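PDB 2W1W: lipolytic enzyme, g-d-s-l from Clostridium thermocellum, which is a calcium-containing beta-sandwich module of the family 6 carbohydrate-binding type, cut from a larger lipolytic enzyme of the G-D-S-L class. Local coordinates for residues Tyr7-Ala12 and Gly28-Asn33; Met70-Asn75 and Asn108-Thr113; Trp94-Ile99 and Val123-Val128. All blocks are in the same frame, centred on the assembly; numbering follows the deposited sequence.

Contact 1: residues Tyr7-Ala12 and Gly28-Asn33. With CA (calcium ion), chain C.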
loop_
_atom_site.group_PDB
_atom_site.type_symbol
_atom_site.label_atom_id
_atom_site.label_comp_id
_atom_site.label_asym_id
_atom_site.label_seq_id
_atom_site.Cartn_x
_atom_site.Cartn_y
_atom_site.Cartn_z
ATOM N N TYR A 7 -0.598 0.574 9.559
ATOM C CA TYR A 7 0.500 1.449 9.154
ATOM C C TYR A 7 -0.128 2.549 8.322
ATOM O O TYR A 7 -0.541 2.352 7.187
ATOM C CB TYR A 7 1.570 0.637 8.408
ATOM C CG TYR A 7 2.259 -0.302 9.355
ATOM C CD1 TYR A 7 3.352 0.116 10.100
ATOM C CD2 TYR A 7 1.762 -1.576 9.585
ATOM C CE1 TYR A 7 3.960 -0.710 11.006
ATOM C CE2 TYR A 7 2.349 -2.405 10.499
ATOM C CZ TYR A 7 3.442 -1.987 11.204
ATOM O OH TYR A 7 4.031 -2.839 12.130
ATOM N N GLN A 8 -0.237 3.716 8.934
ATOM C CA GLN A 8 -1.015 4.832 8.371
ATOM C C GLN A 8 -0.240 5.562 7.277
ATOM O O GLN A 8 0.956 5.695 7.343
ATOM C CB GLN A 8 -1.398 5.836 9.481
ATOM C CG GLN A 8 -1.998 5.227 10.764
ATOM C CD GLN A 8 -3.400 4.793 10.595
ATOM O OE1 GLN A 8 -4.072 5.163 9.623
ATOM N NE2 GLN A 8 -3.883 3.978 11.562
ATOM N N ALA A 9 -0.972 6.091 6.312
ATOM C CA ALA A 9 -0.391 6.914 5.245
ATOM C C ALA A 9 0.469 8.021 5.790
ATOM O O ALA A 9 1.537 8.302 5.279
ATOM C CB ALA A 9 -1.486 7.506 4.319
ATOM N N GLU A 10 -0.036 8.646 6.837
ATOM C CA GLU A 10 0.643 9.821 7.442
ATOM C C GLU A 10 2.044 9.514 7.966
ATOM O O GLU A 10 2.862 10.431 8.157
ATOM C CB GLU A 10 -0.246 10.529 8.505
ATOM C CG GLU A 10 -0.821 9.643 9.617
ATOM C CD GLU A 10 -2.236 9.129 9.289
ATOM O OE1 GLU A 10 -2.524 8.943 8.070
ATOM O OE2 GLU A 10 -3.050 8.909 10.223
ATOM N N ASP A 11 2.310 8.230 8.158
ATOM C CA ASP A 11 3.568 7.748 8.713
ATOM C C ASP A 11 4.470 7.097 7.693
ATOM O O ASP A 11 5.548 6.630 8.013
ATOM C CB ASP A 11 3.294 6.717 9.837
ATOM C CG ASP A 11 2.609 7.308 11.030
ATOM O OD1 ASP A 11 2.946 8.448 11.440
ATOM O OD2 ASP A 11 1.726 6.630 11.581
ATOM N N ALA A 12 4.012 7.083 6.453
ATOM C CA ALA A 12 4.738 6.464 5.352
ATOM C C ALA A 12 5.974 7.267 4.929
ATOM O O ALA A 12 6.074 8.454 5.158
ATOM C CB ALA A 12 3.807 6.247 4.141
ATOM N N GLY A 28 -7.598 7.750 9.280
ATOM C CA GLY A 28 -6.547 8.558 9.845
ATOM C C GLY A 28 -6.623 9.953 9.251
ATOM O O GLY A 28 -7.692 10.469 8.869
ATOM N N SER A 29 -5.461 10.538 9.107
ATOM C CA SER A 29 -5.393 11.949 8.679
ATOM C C SER A 29 -5.176 12.202 7.199
ATOM O O SER A 29 -5.315 13.319 6.704
ATOM C CB SER A 29 -4.317 12.623 9.474
ATOM O OG SER A 29 -3.070 12.159 9.058
ATOM N N CYS A 30 -4.849 11.160 6.455
ATOM C CA CYS A 30 -4.606 11.342 5.046
ATOM C C CYS A 30 -4.498 9.987 4.349
ATOM O O CYS A 30 -4.576 8.916 4.968
ATOM C CB CYS A 30 -3.319 12.134 4.839
ATOM S SG CYS A 30 -1.807 11.230 5.182
ATOM N N TYR A 31 -4.334 10.098 3.057
ATOM C CA TYR A 31 -3.935 9.007 2.164
ATOM C C TYR A 31 -2.782 9.456 1.309
ATOM O O TYR A 31 -2.428 10.635 1.332
ATOM C CB TYR A 31 -5.131 8.518 1.307
ATOM C CG TYR A 31 -5.710 9.577 0.391
ATOM C CD1 TYR A 31 -5.212 9.788 -0.866
ATOM C CD2 TYR A 31 -6.752 10.381 0.829
ATOM C CE1 TYR A 31 -5.752 10.789 -1.702
ATOM C CE2 TYR A 31 -7.304 11.346 0.019
ATOM C CZ TYR A 31 -6.795 11.556 -1.237
ATOM O OH TYR A 31 -7.348 12.542 -2.030
ATOM N N VAL A 32 -2.216 8.526 0.563
ATOM C CA VAL A 32 -1.120 8.779 -0.374
ATOM C C VAL A 32 -1.602 8.708 -1.813
ATOM O O VAL A 32 -2.334 7.793 -2.183
ATOM C CB VAL A 32 0.015 7.740 -0.234
ATOM C CG1 VAL A 32 1.163 8.061 -1.225
ATOM C CG2 VAL A 32 0.501 7.627 1.233
ATOM N N ASN A 33 -1.139 9.684 -2.600
ATOM C CA ASN A 33 -1.376 9.795 -4.031
ATOM C C ASN A 33 -0.089 9.720 -4.827
ATOM O O ASN A 33 0.857 10.420 -4.514
ATOM C CB ASN A 33 -2.049 11.117 -4.283
ATOM C CG ASN A 33 -2.179 11.422 -5.763
ATOM O OD1 ASN A 33 -1.235 11.899 -6.441
ATOM N ND2 ASN A 33 -3.321 11.131 -6.271
HETATM CA CA CA C . -5.139 6.967 5.850
HETATM O O HOH W 1 -3.892 6.380 7.504
#
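Glu10 and Ser29 face each other across this contact, the glutamate carboxylate lying over the start of the 28-33 segment. CG of Glu10 sits between its own backbone N and carbonyl carbon (chi1 53°), and a second bend in the chain folds the carboxylate back against the backbone of Ser29. Ser29 N reaches Glu10 OE2 at 3.1 Å in a nearly straight bond (164°), though it comes from above the carboxylate plane, 50° out of it; a weak second bond runs from the same N-H to OE1. Gly28 suits its place twice over: a CB there would run into Glu10 OE2 and Gln8 OE1, and its phi is positive. Behind this polar clasp the methyl of Ala9 rests against the 30-31 backbone, its CB 3.5 Å from Cys30 O, with SG of Cys30 and CG2 of Val32 beside it. The sulfur also lies against the short 3-10 turn 9-11, 3.5 Å from Glu10 N. One water ties 7-12 to the calcium ion, which it coordinates at 2.1 Å. It accepts from Ala9 N and donates to Glu10 OE1 at 3.0 Å. Cys30 joins 28-33 to the same metal through its backbone O at 2.2 Å, while its thiol packs on Ala9. Thr27 O and Asp124, through O and OD1, supply the remaining protein ligands. These bonds and the metal should hold the water's orientation; Glu10 thus acts in the second shell, and its negative charge probably adds to the electrostatic hold on the calcium without touching it.

Contact 2: residues Met70-Asn75 and Asn108-Thr113; sequences MRITVN and NVIRAT
Arg71 pairs with Thr113 and Thr73 with Arg111 as hydrogen-bonded partners of an antiparallel ladder, within one sheet of the beta-sandwich, a jelly-roll-like fold of the kind expected for family 6 modules. Each pair exchanges two N-H...O bonds, and Asn75 N adds one more to Val109 O at 2.9 Å. Between them, the non-hydrogen-bonded pairs Ile72-Ala112 and Val74-Ile110 turn their side chains to the inner face. There the single methyl of Ala112 receives two neighbours at once, CE of Met70 at 3.7 Å and CD1 of Ile72 at 3.8 Å. The isoleucine gets there by placing CG1 beside its backbone N (chi1 -47°) and bending again at chi2, which swings CD1 across toward the partner strand. Val74 CG2 meets Ile110 CG1 more loosely, at 4.3 Å. This apolar layer is backed by the opposing sheet, where Ile99 packs on Ile72 and Leu103 on both Val74 and Ile110.

The other face, partly exposed, carries Arg71, Thr73, Arg111 and Thr113. Threonine suits a strand by its branching at CB and still offers a hydroxyl; arginine can reach a charge on the next strand, as Arg111 does in its salt bridge with Glu43, beside a cation-pi contact with Tyr41. A water lodges between the two threonine hydroxyls, 2.7 Å from OG1 of Thr73 and of Thr113. The same water donates to Arg71 O at 2.8 Å.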
loop_
_atom_site.group_PDB
_atom_site.type_symbol
_atom_site.label_atom_id
_atom_site.label_comp_id
_atom_site.label_asym_id
_atom_site.label_seq_id
_atom_site.Cartn_x
_atom_site.Cartn_y
_atom_site.Cartn_z
ATOM N N MET A 70 0.915 -2.607 -8.700
ATOM C CA MET A 70 2.124 -2.209 -7.995
ATOM C C MET A 70 3.010 -3.402 -7.673
ATOM O O MET A 70 2.569 -4.493 -7.406
ATOM C CB MET A 70 1.799 -1.435 -6.724
ATOM C CG MET A 70 1.025 -0.160 -6.972
ATOM S SD MET A 70 1.161 1.035 -5.640
ATOM C CE MET A 70 0.066 0.321 -4.394
ATOM N N ARG A 71 4.293 -3.107 -7.676
ATOM C CA ARG A 71 5.355 -4.014 -7.229
ATOM C C ARG A 71 5.448 -3.950 -5.713
ATOM O O ARG A 71 5.544 -2.873 -5.140
ATOM C CB ARG A 71 6.697 -3.588 -7.844
ATOM C CG ARG A 71 7.902 -4.326 -7.284
ATOM C CD ARG A 71 9.217 -3.642 -7.733
ATOM N NE ARG A 71 9.351 -3.724 -9.169
ATOM C CZ ARG A 71 10.006 -2.874 -9.954
ATOM N NH1 ARG A 71 10.631 -1.804 -9.479
ATOM N NH2 ARG A 71 10.038 -3.124 -11.251
ATOM N N ILE A 72 5.390 -5.113 -5.080
ATOM C CA ILE A 72 5.531 -5.192 -3.632
ATOM C C ILE A 72 6.898 -5.798 -3.316
ATOM O O ILE A 72 7.221 -6.887 -3.729
ATOM C CB ILE A 72 4.400 -6.010 -2.944
ATOM C CG1 ILE A 72 3.002 -5.593 -3.461
ATOM C CG2 ILE A 72 4.542 -5.902 -1.415
ATOM C CD1 ILE A 72 2.641 -4.144 -3.200
ATOM N N THR A 73 7.669 -5.020 -2.584
ATOM C CA THR A 73 9.027 -5.361 -2.154
ATOM C C THR A 73 9.053 -5.468 -0.637
ATOM O O THR A 73 8.482 -4.643 0.078
ATOM C CB THR A 73 10.044 -4.304 -2.638
ATOM O OG1 THR A 73 9.861 -4.026 -4.042
ATOM C CG2 THR A 73 11.478 -4.780 -2.378
ATOM N N VAL A 74 9.687 -6.532 -0.172
ATOM C CA VAL A 74 9.858 -6.783 1.254
ATOM C C VAL A 74 11.319 -7.078 1.502
ATOM O O VAL A 74 11.877 -8.020 0.937
ATOM C CB VAL A 74 9.000 -7.982 1.742
ATOM C CG1 VAL A 74 9.269 -8.244 3.248
ATOM C CG2 VAL A 74 7.515 -7.759 1.508
ATOM N N ASN A 75 11.931 -6.204 2.261
ATOM C CA ASN A 75 13.354 -6.307 2.616
ATOM C C ASN A 75 14.226 -6.407 1.378
ATOM O O ASN A 75 15.228 -7.123 1.347
ATOM C CB ASN A 75 13.606 -7.525 3.527
ATOM C CG ASN A 75 12.829 -7.457 4.835
ATOM O OD1 ASN A 75 12.261 -8.476 5.337
ATOM N ND2 ASN A 75 12.768 -6.265 5.378
ATOM N N ASN A 108 10.917 -4.933 9.032
ATOM C CA ASN A 108 10.735 -5.297 7.632
ATOM C C ASN A 108 10.344 -4.091 6.848
ATOM O O ASN A 108 9.382 -3.387 7.200
ATOM C CB ASN A 108 9.625 -6.358 7.505
ATOM C CG ASN A 108 9.993 -7.660 8.201
ATOM O OD1 ASN A 108 10.487 -8.575 7.571
ATOM N ND2 ASN A 108 9.727 -7.735 9.499
ATOM N N VAL A 109 11.072 -3.841 5.774
ATOM C CA VAL A 109 10.780 -2.673 4.936
ATOM C C VAL A 109 9.884 -3.138 3.825
ATOM O O VAL A 109 10.265 -3.975 2.990
ATOM C CB VAL A 109 12.063 -2.047 4.359
ATOM C CG1 VAL A 109 11.716 -0.842 3.492
ATOM C CG2 VAL A 109 13.107 -1.659 5.483
ATOM N N ILE A 110 8.663 -2.633 3.859
ATOM C CA ILE A 110 7.614 -3.015 2.915
ATOM C C ILE A 110 7.265 -1.848 2.048
ATOM O O ILE A 110 6.863 -0.818 2.541
ATOM C CB ILE A 110 6.376 -3.562 3.630
ATOM C CG1 ILE A 110 6.798 -4.750 4.525
ATOM C CG2 ILE A 110 5.342 -4.047 2.579
ATOM C CD1 ILE A 110 5.656 -5.457 5.230
ATOM N N ARG A 111 7.467 -2.032 0.742
ATOM C CA ARG A 111 7.333 -0.954 -0.252
ATOM C C ARG A 111 6.360 -1.390 -1.327
ATOM O O ARG A 111 6.356 -2.539 -1.738
ATOM C CB ARG A 111 8.685 -0.620 -0.888
ATOM C CG ARG A 111 8.622 0.525 -1.895
ATOM C CD ARG A 111 9.950 0.744 -2.638
ATOM N NE ARG A 111 10.976 1.243 -1.734
ATOM C CZ ARG A 111 12.177 1.651 -2.109
ATOM N NH1 ARG A 111 12.544 1.587 -3.381
ATOM N NH2 ARG A 111 13.022 2.114 -1.199
ATOM N N ALA A 112 5.523 -0.448 -1.747
ATOM C CA ALA A 112 4.619 -0.605 -2.926
ATOM C C ALA A 112 4.953 0.450 -3.948
ATOM O O ALA A 112 4.790 1.648 -3.674
ATOM C CB ALA A 112 3.141 -0.466 -2.495
ATOM N N THR A 113 5.414 0.004 -5.120
ATOM C CA THR A 113 5.941 0.893 -6.186
ATOM C C THR A 113 5.042 0.818 -7.417
ATOM O O THR A 113 4.711 -0.236 -7.900
ATOM C CB THR A 113 7.364 0.471 -6.591
ATOM O OG1 THR A 113 8.237 0.477 -5.432
ATOM C CG2 THR A 113 7.945 1.386 -7.674
HETATM O O HOH W 2 8.096 -2.019 -4.336
#

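Contact 3: residues Trp94-Ile99 and Val123-Val128. With CA (calcium ion), chain C.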
loop_
_atom_site.group_PDB
_atom_site.type_symbol
_atom_site.label_atom_id
_atom_site.label_comp_id
_atom_site.label_asym_id
_atom_site.label_seq_id
_atom_site.Cartn_x
_atom_site.Cartn_y
_atom_site.Cartn_z
ATOM N N TRP A 94 -13.551 3.245 -1.390
ATOM C CA TRP A 94 -12.347 2.549 -0.917
ATOM C C TRP A 94 -12.595 1.072 -0.765
ATOM O O TRP A 94 -13.617 0.646 -0.223
ATOM C CB TRP A 94 -11.912 3.150 0.433
ATOM C CG TRP A 94 -11.681 4.633 0.365
ATOM C CD1 TRP A 94 -12.632 5.615 0.452
ATOM C CD2 TRP A 94 -10.417 5.299 0.206
ATOM N NE1 TRP A 94 -12.025 6.856 0.346
ATOM C CE2 TRP A 94 -10.665 6.676 0.186
ATOM C CE3 TRP A 94 -9.089 4.849 0.057
ATOM C CZ2 TRP A 94 -9.636 7.601 0.023
ATOM C CZ3 TRP A 94 -8.083 5.760 -0.093
ATOM C CH2 TRP A 94 -8.363 7.122 -0.128
ATOM N N ASN A 95 -11.648 0.304 -1.246
ATOM C CA ASN A 95 -11.696 -1.144 -1.129
ATOM C C ASN A 95 -10.384 -1.644 -0.530
ATOM O O ASN A 95 -9.493 -0.876 -0.234
ATOM C CB ASN A 95 -11.864 -1.761 -2.497
ATOM C CG ASN A 95 -13.234 -1.578 -3.065
ATOM O OD1 ASN A 95 -14.160 -1.028 -2.420
ATOM N ND2 ASN A 95 -13.402 -2.078 -4.294
ATOM N N GLU A 96 -10.254 -2.964 -0.399
ATOM C CA GLU A 96 -9.013 -3.591 0.087
ATOM C C GLU A 96 -8.477 -4.547 -0.969
ATOM O O GLU A 96 -9.213 -5.128 -1.757
ATOM C CB GLU A 96 -9.251 -4.312 1.421
ATOM C CG GLU A 96 -9.595 -3.360 2.587
ATOM C CD GLU A 96 -9.785 -4.049 3.955
ATOM O OE1 GLU A 96 -10.099 -5.232 3.978
ATOM O OE2 GLU A 96 -9.616 -3.387 5.002
ATOM N N ALA A 97 -7.159 -4.675 -0.971
ATOM C CA ALA A 97 -6.425 -5.695 -1.741
ATOM C C ALA A 97 -5.350 -6.261 -0.840
ATOM O O ALA A 97 -4.719 -5.520 -0.102
ATOM C CB ALA A 97 -5.834 -5.130 -3.020
ATOM N N GLY A 98 -5.172 -7.562 -0.897
ATOM C CA GLY A 98 -4.266 -8.227 0.026
ATOM C C GLY A 98 -3.450 -9.324 -0.572
ATOM O O GLY A 98 -3.846 -9.975 -1.520
ATOM N N ILE A 99 -2.298 -9.522 0.040
ATOM C CA ILE A 99 -1.426 -10.668 -0.227
ATOM C C ILE A 99 -0.882 -11.226 1.078
ATOM O O ILE A 99 -1.089 -10.674 2.132
ATOM C CB ILE A 99 -0.249 -10.336 -1.159
ATOM C CG1 ILE A 99 0.696 -9.302 -0.557
ATOM C CG2 ILE A 99 -0.746 -9.904 -2.540
ATOM C CD1 ILE A 99 1.956 -9.105 -1.379
ATOM N N VAL A 123 -3.710 5.311 -1.676
ATOM C CA VAL A 123 -3.575 4.283 -0.604
ATOM C C VAL A 123 -3.789 4.916 0.755
ATOM O O VAL A 123 -3.130 5.883 1.145
ATOM C CB VAL A 123 -2.188 3.579 -0.654
ATOM C CG1 VAL A 123 -2.002 2.604 0.530
ATOM C CG2 VAL A 123 -1.989 2.839 -1.942
ATOM N N ASP A 124 -4.753 4.348 1.457
ATOM C CA ASP A 124 -5.183 4.800 2.780
ATOM C C ASP A 124 -4.206 4.367 3.875
ATOM O O ASP A 124 -3.810 5.161 4.737
ATOM C CB ASP A 124 -6.591 4.271 3.079
ATOM C CG ASP A 124 -7.251 4.923 4.262
ATOM O OD1 ASP A 124 -6.855 6.051 4.667
ATOM O OD2 ASP A 124 -8.168 4.256 4.810
ATOM N N TYR A 125 -3.884 3.078 3.842
ATOM C CA TYR A 125 -3.005 2.451 4.829
ATOM C C TYR A 125 -2.626 1.067 4.358
ATOM O O TYR A 125 -3.190 0.551 3.411
ATOM C CB TYR A 125 -3.681 2.331 6.203
ATOM C CG TYR A 125 -4.981 1.548 6.278
ATOM C CD1 TYR A 125 -5.027 0.187 6.020
ATOM C CD2 TYR A 125 -6.148 2.155 6.697
ATOM C CE1 TYR A 125 -6.190 -0.547 6.184
ATOM C CE2 TYR A 125 -7.326 1.432 6.851
ATOM C CZ TYR A 125 -7.343 0.079 6.564
ATOM O OH TYR A 125 -8.499 -0.666 6.687
ATOM N N LEU A 126 -1.653 0.526 5.071
ATOM C CA LEU A 126 -1.291 -0.889 5.057
ATOM C C LEU A 126 -1.635 -1.492 6.430
ATOM O O LEU A 126 -1.241 -0.989 7.461
ATOM C CB LEU A 126 0.192 -1.066 4.795
ATOM C CG LEU A 126 0.817 -2.441 5.058
ATOM C CD1 LEU A 126 0.247 -3.510 4.116
ATOM C CD2 LEU A 126 2.372 -2.380 4.983
ATOM N N LYS A 127 -2.413 -2.558 6.396
ATOM C CA LYS A 127 -2.818 -3.311 7.583
ATOM C C LYS A 127 -2.117 -4.673 7.550
ATOM O O LYS A 127 -2.156 -5.377 6.556
ATOM C CB LYS A 127 -4.357 -3.480 7.517
ATOM C CG LYS A 127 -4.978 -4.218 8.628
ATOM C CD LYS A 127 -6.463 -4.372 8.348
ATOM C CE LYS A 127 -7.270 -3.238 8.737
ATOM N NZ LYS A 127 -8.715 -3.438 8.174
ATOM N N VAL A 128 -1.470 -5.022 8.662
ATOM C CA VAL A 128 -0.693 -6.280 8.794
ATOM C C VAL A 128 -1.215 -7.053 9.995
ATOM O O VAL A 128 -1.364 -6.518 11.084
ATOM C CB VAL A 128 0.804 -5.992 8.994
ATOM C CG1 VAL A 128 1.608 -7.276 9.089
ATOM C CG2 VAL A 128 1.308 -5.046 7.857
HETATM CA CA CA C . -5.139 6.967 5.850
HETATM O O HOH W 1 -3.892 6.380 7.504
#
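Trp94 lays the far corner of its indole against Asp124, the tight end of a contact in the beta-sandwich between the segment 94-99, most of it in strand 95-103, and strand 122-129. The two strands are not neighbours: strand 52-61 runs between them in the sheet, so no backbone bonds join them, and the side chains of 94-99 must cross the gap. CZ3 of Trp94 lies 3.8 Å from CB of Asp124, an oblique approach, while the backbone carbon of Val123 stands at the edge of the ring. Side chain crosses side chain at about a right angle, with the carboxylate tilted 48° from the indole plane. A large flat ring suits this place because it spans the intervening strand, packing on Arg59 and Ala61 on the way. A hydrogen bond from NE1 to Ala24 O and an edge-to-face contact with Tyr31 limit its rotation.

Asp124 brings two oxygens onto the calcium ion, O at 2.5 Å and OD1 at 2.3 Å. Its backbone departs from strand geometry, with psi at -50°, and CG is anti to N (chi1 -167°), which makes this double grip possible. OD2 forms a salt bridge with Arg59, so the carboxylate is gripped on both oxygens and probably remains ionised.

The other end is looser and more open to solvent. Glu96 extends from its strand, touching Ile57 beneath, to meet Lys127 in a salt bridge whose hydrogen bond is weak, OE2 to NZ 3.3 Å. Long charged chains suit such a span, since their apolar stems can lie over the sheet while their ends stay near water. Lys127, bent at chi3, carries NZ to Tyr125 as well as to Glu96, donating to Tyr125 OH at 3.2 Å.

In the fold
Contact 2 is the regular one, a backbone ladder within the five-stranded sheet, with one buried apolar face and one partly exposed polar one. Contact 1 joins the end of strand 4-8 and its 3-10 turn to a loop and the short strand 31-33, combining buried Ala9, Cys30 and Val32 with an exposed rim at Gly28 and Ser29. Contact 3 runs from buried Asp124 to exposed Glu96. These two share the calcium ion and its water, and probable backbone hydrogen bonds link Tyr7 to Leu126 and Val32 to Val123; their chemistry mixes metal coordination and charge with small apolar patches. Contacts 2 and 3 meet in the core, where Met70, Ile72 and Ile110 pack on Val123, Ile99 and Leu126.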